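PDB 4R36: putative acyl-[acyl-carrier-protein]--UDP-N-acetylglucosamine O-acyltransferase from Bacteroides fragilis, which probably catalyses the transfer of an acyl chain from acyl carrier protein to UDP-N-acetylglucosamine, the first step of lipid A biosynthesis. Local coordinates for residues A41-I46 with M59-I64; G67-N72 with E95-I100; I76-V81 with I106-T111; L130-H135 with V148-K153. All blocks are in the same frame, centred on the assembly; numbering follows the deposited sequence.

Running from the N terminus, each contact closes one turn of a left-handed parallel beta-helix. Contact 1 brings 59-64 back beside 41-46. Contact 2 opens at 67-72, and before it closes at 95-100 the chain has laid down 76-81, the first half of contact 3; the two therefore cross, and contact 3 closes at 106-111, both spanning a coil lengthened by an inserted loop. Contact 4 follows in series, joining 130-135 to 148-153. Contacts 1, 3 and 4 lie along one corner of the helix, where other subunits of the trimer pack, whereas contact 2 belongs to another wall and meets contacts 1 and 3 through core isoleucines such as I70 and I76.

Contact 1 of 4, residues A41-I46 with M59-I64; sequences APFVYI and MANANI
M59 and A60 come in beside A41 and V44, where two type II turns, A41-V44 and M59-A62, stack at one corner of the left-handed parallel beta-helix. M59 touches the neighbouring coil through its backbone: its O sits 3.1 Å from V44 CG2. That methyl is brought there because V44 holds CG1 anti to its backbone N (chi1 170°), leaving CG2 beside the N. At A60 the backbone N lies 3.3 Å from A41 CB, the two CB atoms pack together, and the A60 CA-H makes a bent contact with P42 O. N61, with positive phi at the third position of its turn, sends its N-H to the same P42 O, a weak bond of 3.4 Å, while its CA-H meets F43 O. The N61 side chain runs alongside that of F43 in the same direction, the amide and ring planes 38° apart; P42 CB lies 3.6 Å above the plane of the F43 ring, over its centre. N61 also packs on N63 of a neighbouring subunit, so this corner faces the trimer interface. With A62 the coils begin to pair as strands, its O accepting from Y45 N at 3.0 Å. N63 then bridges Y45, and the side chains of both stand on the outer face, where the Y45 ring meets that of Y27 in the preceding coil. I64 finishes the ladder: its N-H runs almost straight (172°) to Y45 O at 2.8 Å. Its side chain turns into the core together with that of I46, bringing I64 CG1 to 4.2 Å from I46 CG1.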
loop_
_atom_site.group_PDB
_atom_site.type_symbol
_atom_site.label_atom_id
_atom_site.label_comp_id
_atom_site.label_asym_id
_atom_site.label_seq_id
_atom_site.Cartn_x
_atom_site.Cartn_y
_atom_site.Cartn_z
ATOM N N ALA A 41 14.790 -19.404 9.462
ATOM C CA ALA A 41 14.095 -19.212 10.670
ATOM C C ALA A 41 12.833 -20.090 10.804
ATOM O O ALA A 41 12.396 -20.672 9.865
ATOM C CB ALA A 41 13.717 -17.708 10.815
ATOM N N PRO A 42 12.230 -20.137 12.025
ATOM C CA PRO A 42 10.951 -20.830 12.248
ATOM C C PRO A 42 9.859 -20.285 11.335
ATOM O O PRO A 42 9.846 -19.080 11.003
ATOM C CB PRO A 42 10.613 -20.504 13.698
ATOM C CG PRO A 42 11.956 -20.251 14.324
ATOM C CD PRO A 42 12.786 -19.597 13.277
ATOM N N PHE A 43 8.978 -21.176 10.920
ATOM C CA PHE A 43 7.740 -20.814 10.252
ATOM C C PHE A 43 7.973 -20.350 8.818
ATOM O O PHE A 43 7.066 -19.907 8.198
ATOM C CB PHE A 43 6.909 -19.793 11.111
ATOM C CG PHE A 43 6.924 -20.122 12.615
ATOM C CD1 PHE A 43 6.663 -21.410 13.054
ATOM C CD2 PHE A 43 7.235 -19.166 13.552
ATOM C CE1 PHE A 43 6.689 -21.699 14.433
ATOM C CE2 PHE A 43 7.226 -19.411 14.910
ATOM C CZ PHE A 43 6.973 -20.702 15.350
ATOM N N VAL A 44 9.174 -20.557 8.304
ATOM C CA VAL A 44 9.452 -20.430 6.904
ATOM C C VAL A 44 8.901 -21.650 6.202
ATOM O O VAL A 44 9.048 -22.809 6.680
ATOM C CB VAL A 44 10.970 -20.282 6.657
ATOM C CG1 VAL A 44 11.297 -20.380 5.180
ATOM C CG2 VAL A 44 11.479 -19.008 7.236
ATOM N N TYR A 45 8.277 -21.413 5.056
ATOM C CA TYR A 45 7.704 -22.452 4.230
ATOM C C TYR A 45 8.396 -22.466 2.904
ATOM O O TYR A 45 8.411 -21.453 2.196
ATOM C CB TYR A 45 6.226 -22.230 4.031
ATOM C CG TYR A 45 5.613 -23.178 3.028
ATOM C CD1 TYR A 45 5.575 -22.881 1.658
ATOM C CD2 TYR A 45 5.084 -24.376 3.440
ATOM C CE1 TYR A 45 4.998 -23.763 0.740
ATOM C CE2 TYR A 45 4.536 -25.271 2.539
ATOM C CZ TYR A 45 4.512 -24.987 1.196
ATOM O OH TYR A 45 3.900 -25.881 0.345
ATOM N N ILE A 46 9.074 -23.562 2.602
ATOM C CA ILE A 46 9.827 -23.764 1.345
ATOM C C ILE A 46 9.287 -24.991 0.649
ATOM O O ILE A 46 9.306 -26.112 1.213
ATOM C CB ILE A 46 11.315 -23.911 1.575
ATOM C CG1 ILE A 46 11.875 -22.764 2.418
ATOM C CG2 ILE A 46 12.028 -24.000 0.253
ATOM C CD1 ILE A 46 13.341 -22.722 2.603
ATOM N N MET A 59 14.156 -15.065 6.937
ATOM C CA MET A 59 13.598 -14.811 8.201
ATOM C C MET A 59 12.235 -15.421 8.407
ATOM O O MET A 59 11.615 -15.925 7.506
ATOM C CB MET A 59 13.573 -13.270 8.503
ATOM C CG MET A 59 14.963 -12.702 8.355
ATOM S SD MET A 59 15.135 -10.928 8.542
ATOM C CE MET A 59 14.679 -10.745 10.252
ATOM N N ALA A 60 11.767 -15.331 9.629
ATOM C CA ALA A 60 10.544 -16.018 10.057
ATOM C C ALA A 60 9.331 -15.693 9.265
ATOM O O ALA A 60 9.089 -14.539 8.892
ATOM C CB ALA A 60 10.284 -15.769 11.523
ATOM N N ASN A 61 8.524 -16.714 9.026
ATOM C CA ASN A 61 7.248 -16.587 8.350
ATOM C C ASN A 61 7.366 -16.127 6.892
ATOM O O ASN A 61 6.427 -15.656 6.360
ATOM C CB ASN A 61 6.269 -15.688 9.133
ATOM C CG ASN A 61 5.889 -16.276 10.536
ATOM O OD1 ASN A 61 4.944 -17.077 10.677
ATOM N ND2 ASN A 61 6.626 -15.857 11.558
ATOM N N ALA A 62 8.498 -16.312 6.239
ATOM C CA ALA A 62 8.633 -16.033 4.833
ATOM C C ALA A 62 8.195 -17.284 4.081
ATOM O O ALA A 62 8.250 -18.400 4.654
ATOM C CB ALA A 62 10.064 -15.659 4.500
ATOM N N ASN A 63 7.802 -17.109 2.811
ATOM C CA ASN A 63 7.297 -18.176 1.974
ATOM C C ASN A 63 8.055 -18.211 0.644
ATOM O O ASN A 63 8.105 -17.184 -0.087
ATOM C CB ASN A 63 5.827 -18.002 1.720
ATOM C CG ASN A 63 5.029 -17.794 3.012
ATOM O OD1 ASN A 63 4.892 -16.669 3.594
ATOM N ND2 ASN A 63 4.465 -18.802 3.403
ATOM N N ILE A 64 8.701 -19.347 0.337
ATOM C CA ILE A 64 9.414 -19.547 -0.898
ATOM C C ILE A 64 8.712 -20.671 -1.643
ATOM O O ILE A 64 8.805 -21.899 -1.270
ATOM C CB ILE A 64 10.900 -19.913 -0.655
ATOM C CG1 ILE A 64 11.577 -19.052 0.411
ATOM C CG2 ILE A 64 11.711 -19.888 -1.975
ATOM C CD1 ILE A 64 11.704 -17.599 0.030
#

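Contact 2 of 4, residues G67-N72 with E95-I100; sequences GSRIGN and ESTAEI
R69 O accepts the I100 N-H at 2.8 Å, with the CA-H of E99 as a minor contact beside that bond. The ladder extends both ways from there, R69 N giving to A98 O at 2.8 Å, A98 N to G67 O, and G71 N to I100 O. On the outer face the R69 side chain doubles back, its bend at chi2 (-75°) folding the guanidinium so that NH1 bonds S68 O at 2.9 Å, from above that carbonyl's plane. T97 CG2 lies over one face of the guanidinium, 3.8 Å from its plane and toward its rim, while NH2 is held by N49 from the preceding coil. E99 keeps company with R69 through carbon, CG to R69 CB at 3.8 Å. Its OE2 takes the T97 hydroxyl OG1 at 2.7 Å on the anti lone pair and also a salt bridge from R121, which ties the carboxylate to the following coil. Facing inward, I70 and I100 lie side by side with their CG1 atoms 4.0 Å apart. Parallel strands stacked in register, with these two isoleucines facing the core, make up one wall of the left-handed beta-helix.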
loop_
_atom_site.group_PDB
_atom_site.type_symbol
_atom_site.label_atom_id
_atom_site.label_comp_id
_atom_site.label_asym_id
_atom_site.label_seq_id
_atom_site.Cartn_x
_atom_site.Cartn_y
_atom_site.Cartn_z
ATOM N N GLY A 67 8.787 -22.870 -7.926
ATOM C CA GLY A 67 9.291 -22.115 -9.038
ATOM C C GLY A 67 10.285 -21.036 -8.653
ATOM O O GLY A 67 10.764 -20.318 -9.517
ATOM N N SER A 68 10.547 -20.861 -7.382
ATOM C CA SER A 68 11.502 -19.833 -6.959
ATOM C C SER A 68 12.929 -20.231 -7.211
ATOM O O SER A 68 13.294 -21.421 -7.063
ATOM C CB SER A 68 11.370 -19.532 -5.497
ATOM O OG SER A 68 10.053 -19.091 -5.126
ATOM N N ARG A 69 13.729 -19.224 -7.580
ATOM C CA ARG A 69 15.135 -19.352 -7.811
ATOM C C ARG A 69 15.814 -18.185 -7.152
ATOM O O ARG A 69 15.574 -17.006 -7.521
ATOM C CB ARG A 69 15.423 -19.325 -9.289
ATOM C CG ARG A 69 14.651 -20.324 -10.144
ATOM C CD ARG A 69 15.181 -21.743 -9.977
ATOM N NE ARG A 69 14.439 -22.682 -10.796
ATOM C CZ ARG A 69 13.419 -23.434 -10.408
ATOM N NH1 ARG A 69 12.925 -23.364 -9.188
ATOM N NH2 ARG A 69 12.867 -24.278 -11.279
ATOM N N ILE A 70 16.631 -18.490 -6.160
ATOM C CA ILE A 70 17.286 -17.533 -5.357
ATOM C C ILE A 70 18.784 -17.725 -5.437
ATOM O O ILE A 70 19.313 -18.842 -5.228
ATOM C CB ILE A 70 16.750 -17.613 -3.910
ATOM C CG1 ILE A 70 15.254 -17.172 -3.898
ATOM C CG2 ILE A 70 17.584 -16.791 -2.948
ATOM C CD1 ILE A 70 14.520 -17.638 -2.674
ATOM N N GLY A 71 19.478 -16.624 -5.686
ATOM C CA GLY A 71 20.945 -16.619 -5.759
ATOM C C GLY A 71 21.658 -16.668 -4.448
ATOM O O GLY A 71 21.237 -17.365 -3.517
ATOM N N ASN A 72 22.734 -15.905 -4.360
ATOM C CA ASN A 72 23.558 -15.904 -3.119
ATOM C C ASN A 72 23.538 -14.609 -2.337
ATOM O O ASN A 72 23.446 -13.526 -2.915
ATOM C CB ASN A 72 25.034 -16.135 -3.478
ATOM C CG ASN A 72 25.222 -17.387 -4.322
ATOM O OD1 ASN A 72 24.664 -18.441 -4.068
ATOM N ND2 ASN A 72 26.001 -17.246 -5.343
ATOM N N GLU A 95 4.178 -23.849 -16.427
ATOM C CA GLU A 95 5.429 -23.746 -15.666
ATOM C C GLU A 95 6.106 -22.369 -15.844
ATOM O O GLU A 95 6.124 -21.787 -16.968
ATOM C CB GLU A 95 6.436 -24.838 -16.111
ATOM C CG GLU A 95 6.078 -26.240 -15.652
ATOM C CD GLU A 95 5.962 -26.335 -14.151
ATOM O OE1 GLU A 95 6.766 -25.740 -13.440
ATOM O OE2 GLU A 95 5.058 -26.989 -13.667
ATOM N N SER A 96 6.641 -21.842 -14.747
ATOM C CA SER A 96 7.321 -20.562 -14.779
ATOM C C SER A 96 8.156 -20.453 -13.514
ATOM O O SER A 96 8.066 -21.292 -12.631
ATOM C CB SER A 96 6.260 -19.409 -14.909
ATOM O OG SER A 96 5.521 -19.339 -13.707
ATOM N N THR A 97 8.999 -19.407 -13.433
ATOM C CA THR A 97 9.777 -19.139 -12.280
ATOM C C THR A 97 9.609 -17.707 -11.733
ATOM O O THR A 97 9.130 -16.812 -12.461
ATOM C CB THR A 97 11.273 -19.306 -12.582
ATOM O OG1 THR A 97 11.588 -18.538 -13.717
ATOM C CG2 THR A 97 11.580 -20.774 -12.884
ATOM N N ALA A 98 10.094 -17.533 -10.524
ATOM C CA ALA A 98 10.300 -16.212 -9.863
ATOM C C ALA A 98 11.696 -16.271 -9.373
ATOM O O ALA A 98 12.066 -17.219 -8.636
ATOM C CB ALA A 98 9.332 -16.003 -8.719
ATOM N N GLU A 99 12.512 -15.294 -9.763
ATOM C CA GLU A 99 13.929 -15.373 -9.541
ATOM C C GLU A 99 14.494 -14.117 -8.962
ATOM O O GLU A 99 14.147 -13.024 -9.392
ATOM C CB GLU A 99 14.680 -15.618 -10.870
ATOM C CG GLU A 99 14.048 -16.715 -11.716
ATOM C CD GLU A 99 14.818 -17.109 -12.992
ATOM O OE1 GLU A 99 15.939 -16.655 -13.253
ATOM O OE2 GLU A 99 14.251 -17.858 -13.798
ATOM N N ILE A 100 15.387 -14.269 -8.008
ATOM C CA ILE A 100 16.234 -13.156 -7.574
ATOM C C ILE A 100 17.673 -13.597 -7.651
ATOM O O ILE A 100 17.970 -14.791 -7.519
ATOM C CB ILE A 100 15.880 -12.625 -6.143
ATOM C CG1 ILE A 100 16.465 -13.498 -5.041
ATOM C CG2 ILE A 100 14.378 -12.455 -5.987
ATOM C CD1 ILE A 100 16.146 -13.032 -3.657
#

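Contact 3 of 4, residues I76-V81 with I106-T111; sequences IFPGAV and IRENVT
The segments 76-81 and 106-111 run parallel as two stacked type II turns, F77-A80 and R107-V110, held where they enter by F77 N to I106 O (2.8 Å) and where they leave by V81 N to V110 O (2.8 Å). Outside the turn, the R107 guanidinium lies flat on the F77 ring, planes 6° apart and CZ 3.8 Å from the ring centroid, a cation-pi stack. Bends at chi2 and chi3 (-57° and -56°) curl the arginine so that CD, too, sits over the ring. E108 fixes the rotation of this group edge-on: NE and NH2 both reach E108 OE1 from the same face of the carboxylate, NE at 2.9 Å in a salt bridge. NH2 also bonds I85 O of a second subunit. Next to F77 CB, the backbone N of E108 is buried 3.5 Å away and has no partner. In the core, I76 and I106 point the same way, I76 CG1 being 4.1 Å from I106 CB. Within the same turn the amide of N109 passes G79, which has no side chain to block it; N109 OD1 lies 3.3 Å from G79 O, two acceptors side by side. That OD1 binds calcium together with the N109 OD1 atoms of both other subunits, making this beta-helix corner a metal site shared by the trimer.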
loop_
_atom_site.group_PDB
_atom_site.type_symbol
_atom_site.label_atom_id
_atom_site.label_comp_id
_atom_site.label_asym_id
_atom_site.label_seq_id
_atom_site.Cartn_x
_atom_site.Cartn_y
_atom_site.Cartn_z
ATOM N N ILE A 76 15.894 -12.275 3.155
ATOM C CA ILE A 76 14.452 -12.304 2.859
ATOM C C ILE A 76 13.790 -12.150 4.193
ATOM O O ILE A 76 13.914 -13.004 5.111
ATOM C CB ILE A 76 14.091 -13.578 2.059
ATOM C CG1 ILE A 76 14.850 -13.519 0.719
ATOM C CG2 ILE A 76 12.608 -13.710 1.850
ATOM C CD1 ILE A 76 14.687 -14.789 -0.048
ATOM N N PHE A 77 13.037 -11.039 4.333
ATOM C CA PHE A 77 12.464 -10.661 5.573
ATOM C C PHE A 77 11.166 -11.328 5.853
ATOM O O PHE A 77 10.514 -11.882 4.950
ATOM C CB PHE A 77 12.337 -9.108 5.624
ATOM C CG PHE A 77 13.628 -8.426 5.885
ATOM C CD1 PHE A 77 14.659 -8.422 4.921
ATOM C CD2 PHE A 77 13.851 -7.780 7.075
ATOM C CE1 PHE A 77 15.850 -7.788 5.174
ATOM C CE2 PHE A 77 15.054 -7.114 7.297
ATOM C CZ PHE A 77 16.047 -7.132 6.351
ATOM N N PRO A 78 10.682 -11.217 7.105
ATOM C CA PRO A 78 9.404 -11.890 7.450
ATOM C C PRO A 78 8.209 -11.555 6.590
ATOM O O PRO A 78 7.986 -10.347 6.283
ATOM C CB PRO A 78 9.125 -11.436 8.889
ATOM C CG PRO A 78 10.507 -11.194 9.404
ATOM C CD PRO A 78 11.218 -10.500 8.256
ATOM N N GLY A 79 7.447 -12.573 6.198
ATOM C CA GLY A 79 6.195 -12.346 5.467
ATOM C C GLY A 79 6.381 -12.117 3.961
ATOM O O GLY A 79 5.396 -12.110 3.264
ATOM N N ALA A 80 7.618 -12.043 3.447
ATOM C CA ALA A 80 7.813 -12.046 2.005
ATOM C C ALA A 80 7.296 -13.330 1.365
ATOM O O ALA A 80 7.307 -14.415 1.985
ATOM C CB ALA A 80 9.263 -11.855 1.678
ATOM N N VAL A 81 6.755 -13.198 0.163
ATOM C CA VAL A 81 6.239 -14.320 -0.535
ATOM C C VAL A 81 6.862 -14.311 -1.931
ATOM O O VAL A 81 6.463 -13.484 -2.794
ATOM C CB VAL A 81 4.699 -14.289 -0.612
ATOM C CG1 VAL A 81 4.177 -15.552 -1.294
ATOM C CG2 VAL A 81 4.064 -14.115 0.790
ATOM N N ILE A 106 15.147 -8.190 0.429
ATOM C CA ILE A 106 13.770 -8.406 0.107
ATOM C C ILE A 106 12.960 -8.246 1.426
ATOM O O ILE A 106 12.912 -9.121 2.291
ATOM C CB ILE A 106 13.533 -9.828 -0.476
ATOM C CG1 ILE A 106 14.510 -10.111 -1.647
ATOM C CG2 ILE A 106 12.094 -10.018 -0.862
ATOM C CD1 ILE A 106 14.412 -9.202 -2.822
ATOM N N ARG A 107 12.323 -7.078 1.567
ATOM C CA ARG A 107 11.758 -6.680 2.858
ATOM C C ARG A 107 10.409 -7.331 3.099
ATOM O O ARG A 107 9.871 -8.086 2.284
ATOM C CB ARG A 107 11.694 -5.124 2.923
ATOM C CG ARG A 107 13.070 -4.410 2.900
ATOM C CD ARG A 107 14.027 -4.843 4.008
ATOM N NE ARG A 107 13.427 -4.678 5.330
ATOM C CZ ARG A 107 13.997 -4.060 6.368
ATOM N NH1 ARG A 107 15.264 -3.609 6.318
ATOM N NH2 ARG A 107 13.318 -3.954 7.499
ATOM N N GLU A 108 9.888 -7.036 4.271
ATOM C CA GLU A 108 8.648 -7.569 4.751
ATOM C C GLU A 108 7.503 -7.489 3.777
ATOM O O GLU A 108 7.257 -6.428 3.163
ATOM C CB GLU A 108 8.199 -6.855 6.028
ATOM C CG GLU A 108 9.166 -6.868 7.192
ATOM C CD GLU A 108 10.114 -5.665 7.264
ATOM O OE1 GLU A 108 10.673 -5.256 6.198
ATOM O OE2 GLU A 108 10.360 -5.150 8.369
ATOM N N ASN A 109 6.814 -8.609 3.627
ATOM C CA ASN A 109 5.647 -8.717 2.764
ATOM C C ASN A 109 5.841 -8.344 1.304
ATOM O O ASN A 109 4.861 -8.104 0.628
ATOM C CB ASN A 109 4.505 -7.899 3.355
ATOM C CG ASN A 109 4.044 -8.460 4.665
ATOM O OD1 ASN A 109 3.707 -9.660 4.722
ATOM N ND2 ASN A 109 4.074 -7.645 5.754
ATOM N N VAL A 110 7.075 -8.330 0.824
ATOM C CA VAL A 110 7.326 -8.201 -0.591
ATOM C C VAL A 110 6.774 -9.424 -1.327
ATOM O O VAL A 110 6.879 -10.554 -0.835
ATOM C CB VAL A 110 8.794 -8.014 -0.890
ATOM C CG1 VAL A 110 9.087 -8.276 -2.348
ATOM C CG2 VAL A 110 9.277 -6.618 -0.442
ATOM N N THR A 111 6.130 -9.208 -2.464
ATOM C CA THR A 111 5.612 -10.282 -3.261
ATOM C C THR A 111 6.330 -10.275 -4.625
ATOM O O THR A 111 6.388 -9.246 -5.312
ATOM C CB THR A 111 4.068 -10.205 -3.447
ATOM O OG1 THR A 111 3.663 -8.899 -3.925
ATOM C CG2 THR A 111 3.349 -10.508 -2.150
#

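Contact 4 of 4, residues L130-H135 with V148-K153; sequences LMEGVH and VGNSTK. With ACT (acetate ion), chain D.
Further along the same corner of the left-handed beta-helix, the type II turns M131-V134 and G149-T152 stack at the subunit interface. M131 N bonds V148 O at 2.9 Å, S151 N gives to E132 O at 2.8 Å, and H135 N to T152 O. Inside, L130 and V148 lie side by side, L130 CD2 touching V148 CG2 at 3.6 Å, and V134 crosses V148 at about a right angle with CG2 pressed 3.1 Å from G149 O. E132 sets CG between its backbone N and carbonyl carbon (chi1 65°), which lays OE2 3.5 Å from N150 CB; that oxygen forms a salt bridge with K153 of a second subunit. H135, paired with K153 along the outer face, binds an acetate, probably from the crystallisation liquor, NE2 to OXT at 2.7 Å, while T111 bonds its ND1, fixing the ring. K153 bends at chi2 and brings NZ back to G133 O at 3.0 Å and to S151 OG at 3.1 Å, with a salt bridge to E132 of the third subunit. Two neutral oxygens and a carboxylate round one buried amine would probably favour its charged ammonium form, and E132 ties its coil to one neighbour, K153 its own to the other.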
loop_
_atom_site.group_PDB
_atom_site.type_symbol
_atom_site.label_atom_id
_atom_site.label_comp_id
_atom_site.label_asym_id
_atom_site.label_seq_id
_atom_site.Cartn_x
_atom_site.Cartn_y
_atom_site.Cartn_z
ATOM N N LEU A 130 14.316 -3.912 -2.102
ATOM C CA LEU A 130 12.879 -3.871 -2.327
ATOM C C LEU A 130 12.262 -3.717 -0.969
ATOM O O LEU A 130 12.181 -4.633 -0.202
ATOM C CB LEU A 130 12.368 -5.110 -3.045
ATOM C CG LEU A 130 13.024 -5.509 -4.421
ATOM C CD1 LEU A 130 12.216 -6.646 -5.041
ATOM C CD2 LEU A 130 13.042 -4.338 -5.404
ATOM N N MET A 131 11.762 -2.503 -0.714
ATOM C CA MET A 131 11.222 -2.159 0.575
ATOM C C MET A 131 9.870 -2.824 0.825
ATOM O O MET A 131 9.284 -3.425 -0.081
ATOM C CB MET A 131 11.087 -0.629 0.728
ATOM C CG MET A 131 12.442 0.031 0.805
ATOM S SD MET A 131 12.209 1.767 1.289
ATOM C CE MET A 131 13.716 2.348 0.640
ATOM N N GLU A 132 9.396 -2.733 2.054
ATOM C CA GLU A 132 8.234 -3.577 2.454
ATOM C C GLU A 132 7.049 -3.350 1.568
ATOM O O GLU A 132 6.803 -2.211 1.117
ATOM C CB GLU A 132 7.864 -3.393 3.913
ATOM C CG GLU A 132 7.355 -2.012 4.339
ATOM C CD GLU A 132 5.900 -1.710 3.937
ATOM O OE1 GLU A 132 5.077 -2.659 3.799
ATOM O OE2 GLU A 132 5.588 -0.485 3.847
ATOM N N GLY A 133 6.345 -4.443 1.289
ATOM C CA GLY A 133 5.134 -4.439 0.562
ATOM C C GLY A 133 5.239 -4.225 -0.961
ATOM O O GLY A 133 4.208 -4.244 -1.687
ATOM N N VAL A 134 6.438 -4.060 -1.450
ATOM C CA VAL A 134 6.658 -3.973 -2.884
ATOM C C VAL A 134 6.132 -5.214 -3.597
ATOM O O VAL A 134 6.245 -6.331 -3.073
ATOM C CB VAL A 134 8.148 -3.739 -3.223
ATOM C CG1 VAL A 134 8.491 -4.067 -4.718
ATOM C CG2 VAL A 134 8.543 -2.322 -2.954
ATOM N N HIS A 135 5.436 -4.997 -4.701
ATOM C CA HIS A 135 4.938 -6.058 -5.553
ATOM C C HIS A 135 5.664 -6.115 -6.889
ATOM O O HIS A 135 5.753 -5.079 -7.652
ATOM C CB HIS A 135 3.442 -5.932 -5.749
ATOM C CG HIS A 135 2.864 -6.933 -6.708
ATOM N ND1 HIS A 135 2.630 -8.243 -6.357
ATOM C CD2 HIS A 135 2.477 -6.813 -8.002
ATOM C CE1 HIS A 135 2.106 -8.879 -7.380
ATOM N NE2 HIS A 135 2.042 -8.048 -8.406
ATOM N N VAL A 148 13.708 0.324 -4.441
ATOM C CA VAL A 148 12.267 0.447 -4.735
ATOM C C VAL A 148 11.541 0.613 -3.401
ATOM O O VAL A 148 11.565 -0.255 -2.496
ATOM C CB VAL A 148 11.725 -0.740 -5.467
ATOM C CG1 VAL A 148 10.237 -0.534 -5.816
ATOM C CG2 VAL A 148 12.522 -1.015 -6.748
ATOM N N GLY A 149 10.892 1.754 -3.248
ATOM C CA GLY A 149 10.311 2.167 -1.978
ATOM C C GLY A 149 9.004 1.442 -1.612
ATOM O O GLY A 149 8.395 0.777 -2.431
ATOM N N ASN A 150 8.595 1.617 -0.350
ATOM C CA ASN A 150 7.500 0.955 0.282
ATOM C C ASN A 150 6.254 0.873 -0.594
ATOM O O ASN A 150 5.747 1.936 -1.068
ATOM C CB ASN A 150 7.136 1.641 1.575
ATOM C CG ASN A 150 8.352 1.808 2.519
ATOM O OD1 ASN A 150 8.970 0.856 2.870
ATOM N ND2 ASN A 150 8.595 3.034 3.016
ATOM N N SER A 151 5.796 -0.391 -0.799
ATOM C CA SER A 151 4.525 -0.708 -1.401
ATOM C C SER A 151 4.439 -0.195 -2.838
ATOM O O SER A 151 3.350 -0.045 -3.379
ATOM C CB SER A 151 3.337 -0.246 -0.494
ATOM O OG SER A 151 2.212 -1.010 -0.804
ATOM N N THR A 152 5.575 -0.003 -3.498
ATOM C CA THR A 152 5.505 0.264 -4.935
ATOM C C THR A 152 5.056 -0.973 -5.679
ATOM O O THR A 152 5.432 -2.090 -5.303
ATOM C CB THR A 152 6.816 0.863 -5.410
ATOM O OG1 THR A 152 6.787 2.238 -5.034
ATOM C CG2 THR A 152 7.027 0.719 -6.895
ATOM N N LYS A 153 4.228 -0.773 -6.699
ATOM C CA LYS A 153 3.620 -1.864 -7.485
ATOM C C LYS A 153 4.134 -1.844 -8.928
ATOM O O LYS A 153 3.992 -0.815 -9.701
ATOM C CB LYS A 153 2.089 -1.795 -7.453
ATOM C CG LYS A 153 1.494 -1.432 -6.072
ATOM C CD LYS A 153 1.800 -2.597 -5.133
ATOM C CE LYS A 153 1.088 -2.411 -3.779
ATOM N NZ LYS A 153 1.601 -3.330 -2.762
HETATM C C ACT D . -0.126 -7.776 -11.008
HETATM O O ACT D . 0.007 -6.588 -10.568
HETATM O OXT ACT D . 0.407 -8.744 -10.423
HETATM C CH3 ACT D . -0.882 -8.102 -12.284
#